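Local coordinates for tyrosine--tRNA ligase (Archaeoglobus fulgidus, PDB 2CYB), which probably catalyses the ATP-dependent activation of tyrosine and its transfer to the acceptor end of tRNA(Tyr), at residues A[71-83]-A[144-158]. Sequence-based numbering, arbitrary orientation.
Sequences ADIHAYLNEKGTF and VSRRKEDPMVSQMIY. With TYR (tyrosine), chain C.
His74 drives the CD2 edge of its imidazole into one face of the Tyr158 ring, a T-shaped stack with centroids 4.6 Å apart and planes at 87°. Its NE2 gives a weak hydrogen bond to Tyr158 O (3.2 Å), while one imidazole face lies against CE1 of the bound tyrosine. With CG anti to the backbone N (chi1 -176°), the Tyr158 ring lies over the CD2 edge of His74, and its OH reaches the ligand's amino N, 2.8 Å away; Glu40 bonds the same hydroxyl. A leucine in place of Tyr158 would probably cost the ligand's ammonium this oxygen partner and take from His74 the ring face it packs on. One turn on, Leu77 CD2 presses on Ser154 CB at 3.6 Å, and Ser154 OG donates a hydrogen bond to a lone pair of Leu77 O, in the plane of that carbonyl (2.7 Å). Helix 72-77, which follows a parallel strand of the class I Rossmann fold, ends in a Schellman motif whose C-prime residue is Glu79. Glu79 OE2 takes three weak hydrogen bonds, from Gln155 NE2 (2.9 Å) and, as salt bridges, Arg147 NE (3.0 Å) and Arg146 NH1 (3.1 Å). Met152 N steadies Gln155, donating almost straight (174°) to its OE1. Toward solvent, exposed Arg146 is poorly defined, its chain running across Glu79 CB; Lys80 is exposed too, but its NZ bonds to Asn78 O and Glu40.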
# COMPACT_ATOMS: atom_id res chain seq x y z
N ALA A 71 -2.31 -4.21 -17.42
CA ALA A 71 -2.32 -3.84 -16.01
C ALA A 71 -3.07 -2.55 -15.70
O ALA A 71 -2.46 -1.53 -15.40
CB ALA A 71 -0.87 -3.74 -15.50
N ASP A 72 -4.40 -2.60 -15.75
CA ASP A 72 -5.20 -1.41 -15.51
C ASP A 72 -5.10 -0.85 -14.09
O ASP A 72 -5.08 0.36 -13.92
CB ASP A 72 -6.68 -1.66 -15.86
CG ASP A 72 -7.26 -2.90 -15.19
OD1 ASP A 72 -8.50 -3.05 -15.22
OD2 ASP A 72 -6.49 -3.73 -14.65
N ILE A 73 -5.04 -1.72 -13.09
CA ILE A 73 -4.92 -1.24 -11.72
C ILE A 73 -3.55 -0.57 -11.54
O ILE A 73 -3.44 0.47 -10.91
CB ILE A 73 -5.05 -2.38 -10.71
CG1 ILE A 73 -6.40 -3.08 -10.88
CG2 ILE A 73 -4.89 -1.85 -9.29
CD1 ILE A 73 -7.58 -2.16 -10.74
N HIS A 74 -2.51 -1.16 -12.12
CA HIS A 74 -1.17 -0.56 -12.03
C HIS A 74 -1.16 0.84 -12.64
O HIS A 74 -0.57 1.77 -12.08
CB HIS A 74 -0.12 -1.44 -12.72
CG HIS A 74 0.33 -2.59 -11.88
ND1 HIS A 74 -0.39 -3.76 -11.77
CD2 HIS A 74 1.41 -2.73 -11.07
CE1 HIS A 74 0.23 -4.58 -10.93
NE2 HIS A 74 1.32 -3.98 -10.50
N ALA A 75 -1.82 0.98 -13.79
CA ALA A 75 -1.91 2.26 -14.47
C ALA A 75 -2.59 3.27 -13.54
O ALA A 75 -2.20 4.43 -13.47
CB ALA A 75 -2.70 2.11 -15.77
N TYR A 76 -3.61 2.80 -12.83
CA TYR A 76 -4.32 3.68 -11.91
C TYR A 76 -3.40 4.12 -10.78
O TYR A 76 -3.34 5.30 -10.43
CB TYR A 76 -5.52 2.97 -11.31
CG TYR A 76 -6.29 3.83 -10.35
CD1 TYR A 76 -7.20 4.78 -10.81
CD2 TYR A 76 -6.09 3.72 -8.98
CE1 TYR A 76 -7.90 5.60 -9.93
CE2 TYR A 76 -6.78 4.53 -8.08
CZ TYR A 76 -7.69 5.46 -8.57
OH TYR A 76 -8.39 6.25 -7.69
N LEU A 77 -2.70 3.16 -10.19
CA LEU A 77 -1.79 3.43 -9.08
C LEU A 77 -0.66 4.37 -9.48
O LEU A 77 -0.11 5.09 -8.64
CB LEU A 77 -1.17 2.14 -8.58
CG LEU A 77 -2.07 1.07 -7.99
CD1 LEU A 77 -1.20 -0.15 -7.66
CD2 LEU A 77 -2.78 1.61 -6.75
N ASN A 78 -0.30 4.32 -10.76
CA ASN A 78 0.80 5.14 -11.27
C ASN A 78 0.30 6.43 -11.91
O ASN A 78 0.93 6.99 -12.80
CB ASN A 78 1.63 4.32 -12.28
CG ASN A 78 3.10 4.75 -12.34
OD1 ASN A 78 3.88 4.24 -13.15
ND2 ASN A 78 3.48 5.68 -11.47
N GLU A 79 -0.87 6.87 -11.44
CA GLU A 79 -1.49 8.13 -11.88
C GLU A 79 -1.72 8.31 -13.38
O GLU A 79 -1.47 9.39 -13.93
CB GLU A 79 -0.66 9.30 -11.35
CG GLU A 79 -0.13 9.08 -9.93
CD GLU A 79 0.70 10.25 -9.43
OE1 GLU A 79 0.11 11.28 -9.03
OE2 GLU A 79 1.95 10.15 -9.45
N LYS A 80 -2.22 7.27 -14.05
CA LYS A 80 -2.47 7.36 -15.49
C LYS A 80 -3.91 7.70 -15.84
O LYS A 80 -4.33 7.56 -16.99
CB LYS A 80 -2.06 6.05 -16.17
CG LYS A 80 -0.60 5.69 -16.00
CD LYS A 80 0.29 6.78 -16.57
CE LYS A 80 1.76 6.34 -16.62
NZ LYS A 80 2.35 6.13 -15.28
N GLY A 81 -4.68 8.14 -14.85
CA GLY A 81 -6.06 8.51 -15.11
C GLY A 81 -7.11 7.82 -14.26
O GLY A 81 -6.80 7.15 -13.27
N THR A 82 -8.36 8.00 -14.64
CA THR A 82 -9.46 7.39 -13.92
C THR A 82 -9.63 5.96 -14.39
O THR A 82 -9.10 5.57 -15.44
CB THR A 82 -10.78 8.14 -14.19
OG1 THR A 82 -11.13 7.98 -15.57
CG2 THR A 82 -10.61 9.62 -13.88
N PHE A 83 -10.34 5.17 -13.61
CA PHE A 83 -10.58 3.79 -13.97
C PHE A 83 -11.29 3.72 -15.32
O PHE A 83 -10.99 2.84 -16.13
CB PHE A 83 -11.39 3.09 -12.88
CG PHE A 83 -10.58 2.70 -11.69
CD1 PHE A 83 -10.82 3.27 -10.44
CD2 PHE A 83 -9.55 1.77 -11.81
CE1 PHE A 83 -10.04 2.92 -9.34
CE2 PHE A 83 -8.77 1.41 -10.71
CZ PHE A 83 -9.02 1.99 -9.48
N VAL A 144 10.42 3.47 -12.57
CA VAL A 144 9.07 3.10 -13.00
C VAL A 144 7.97 4.08 -12.59
O VAL A 144 7.05 4.36 -13.36
CB VAL A 144 8.71 1.70 -12.44
CG1 VAL A 144 7.30 1.29 -12.89
CG2 VAL A 144 9.74 0.69 -12.90
N SER A 145 8.08 4.60 -11.38
CA SER A 145 7.10 5.54 -10.84
C SER A 145 7.01 6.84 -11.62
O SER A 145 8.01 7.40 -12.06
CB SER A 145 7.44 5.85 -9.38
OG SER A 145 6.52 6.78 -8.83
N ARG A 146 5.78 7.32 -11.81
CA ARG A 146 5.56 8.59 -12.49
C ARG A 146 6.17 9.67 -11.59
O ARG A 146 6.56 10.74 -12.06
CB ARG A 146 4.06 8.83 -12.66
CG ARG A 146 3.69 10.23 -13.13
CD ARG A 146 2.19 10.36 -13.33
NE ARG A 146 1.76 11.74 -13.54
CZ ARG A 146 1.84 12.70 -12.63
NH1 ARG A 146 2.35 12.45 -11.43
NH2 ARG A 146 1.41 13.93 -12.91
N ARG A 147 6.26 9.38 -10.29
CA ARG A 147 6.84 10.32 -9.33
C ARG A 147 8.10 9.77 -8.68
O ARG A 147 8.03 8.92 -7.79
CB ARG A 147 5.82 10.65 -8.23
CG ARG A 147 4.58 11.35 -8.73
CD ARG A 147 3.85 12.05 -7.60
NE ARG A 147 2.67 12.75 -8.07
CZ ARG A 147 2.06 13.73 -7.42
NH1 ARG A 147 2.53 14.15 -6.25
NH2 ARG A 147 0.98 14.30 -7.94
N LYS A 148 9.26 10.26 -9.11
CA LYS A 148 10.52 9.81 -8.54
C LYS A 148 10.67 10.35 -7.12
O LYS A 148 11.10 9.64 -6.21
CB LYS A 148 11.69 10.29 -9.40
CG LYS A 148 13.02 9.62 -9.08
CD LYS A 148 14.15 10.22 -9.91
CE LYS A 148 15.45 9.44 -9.72
NZ LYS A 148 15.85 9.37 -8.29
N GLU A 149 10.30 11.61 -6.94
CA GLU A 149 10.39 12.24 -5.63
C GLU A 149 8.97 12.42 -5.08
O GLU A 149 8.03 12.60 -5.86
CB GLU A 149 11.08 13.60 -5.75
CG GLU A 149 11.89 14.02 -4.53
CD GLU A 149 13.18 13.23 -4.38
OE1 GLU A 149 14.03 13.29 -5.30
OE2 GLU A 149 13.35 12.55 -3.34
N ASP A 150 8.82 12.35 -3.76
CA ASP A 150 7.52 12.51 -3.12
C ASP A 150 6.41 11.70 -3.79
O ASP A 150 5.41 12.24 -4.26
CB ASP A 150 7.15 13.99 -3.10
CG ASP A 150 8.19 14.84 -2.40
OD1 ASP A 150 8.10 16.09 -2.45
OD2 ASP A 150 9.11 14.26 -1.78
N PRO A 151 6.57 10.37 -3.84
CA PRO A 151 5.56 9.51 -4.47
C PRO A 151 4.30 9.33 -3.62
O PRO A 151 4.26 9.73 -2.45
CB PRO A 151 6.31 8.20 -4.66
CG PRO A 151 7.14 8.15 -3.41
CD PRO A 151 7.69 9.56 -3.32
N MET A 152 3.29 8.72 -4.22
CA MET A 152 2.04 8.43 -3.51
C MET A 152 2.19 7.03 -2.92
O MET A 152 3.02 6.25 -3.38
CB MET A 152 0.86 8.44 -4.50
CG MET A 152 0.80 9.67 -5.39
SD MET A 152 0.82 11.17 -4.39
CE MET A 152 -0.66 11.08 -3.65
N VAL A 153 1.39 6.70 -1.90
CA VAL A 153 1.48 5.37 -1.33
C VAL A 153 1.16 4.33 -2.42
O VAL A 153 1.71 3.22 -2.41
CB VAL A 153 0.50 5.17 -0.13
CG1 VAL A 153 0.60 3.72 0.40
CG2 VAL A 153 0.84 6.16 0.99
N SER A 154 0.29 4.70 -3.35
CA SER A 154 -0.08 3.78 -4.42
C SER A 154 1.13 3.29 -5.20
O SER A 154 1.15 2.17 -5.69
CB SER A 154 -1.09 4.43 -5.37
OG SER A 154 -0.54 5.59 -5.98
N GLN A 155 2.16 4.12 -5.31
CA GLN A 155 3.34 3.72 -6.07
C GLN A 155 4.25 2.77 -5.28
O GLN A 155 5.14 2.14 -5.85
CB GLN A 155 4.06 4.98 -6.58
CG GLN A 155 3.22 5.69 -7.66
CD GLN A 155 3.46 7.19 -7.77
OE1 GLN A 155 3.68 7.87 -6.77
NE2 GLN A 155 3.38 7.71 -8.99
N MET A 156 3.99 2.64 -3.98
CA MET A 156 4.78 1.74 -3.15
C MET A 156 4.11 0.36 -3.09
O MET A 156 4.74 -0.63 -2.75
CB MET A 156 4.93 2.32 -1.74
CG MET A 156 5.59 3.69 -1.71
SD MET A 156 7.30 3.67 -2.34
CE MET A 156 7.06 4.22 -4.05
N ILE A 157 2.81 0.32 -3.40
CA ILE A 157 2.06 -0.93 -3.43
C ILE A 157 2.30 -1.59 -4.79
O ILE A 157 2.39 -2.81 -4.90
CB ILE A 157 0.54 -0.67 -3.28
CG1 ILE A 157 0.24 -0.12 -1.88
CG2 ILE A 157 -0.25 -1.95 -3.54
CD1 ILE A 157 -1.18 0.41 -1.74
N TYR A 158 2.41 -0.75 -5.82
CA TYR A 158 2.64 -1.14 -7.22
C TYR A 158 3.66 -2.28 -7.45
O TYR A 158 3.33 -3.28 -8.09
CB TYR A 158 3.05 0.14 -7.99
CG TYR A 158 3.26 0.03 -9.48
CD1 TYR A 158 2.48 0.77 -10.38
CD2 TYR A 158 4.29 -0.75 -10.00
CE1 TYR A 158 2.73 0.75 -11.75
CE2 TYR A 158 4.56 -0.78 -11.36
CZ TYR A 158 3.78 -0.04 -12.23
OH TYR A 158 4.04 -0.11 -13.58
N TYR C . 5.91 -2.04 -14.47
CA TYR C . 5.65 -2.24 -15.92
C TYR C . 6.07 -1.00 -16.72
O TYR C . 5.90 -1.03 -17.95
CB TYR C . 4.17 -2.55 -16.13
CG TYR C . 3.77 -3.83 -15.45
CD1 TYR C . 2.73 -3.86 -14.51
CD2 TYR C . 4.43 -5.03 -15.75
CE1 TYR C . 2.37 -5.07 -13.88
CE2 TYR C . 4.09 -6.22 -15.14
CZ TYR C . 3.05 -6.24 -14.21
OH TYR C . 2.71 -7.43 -13.62
OXT TYR C . 6.57 -0.04 -16.11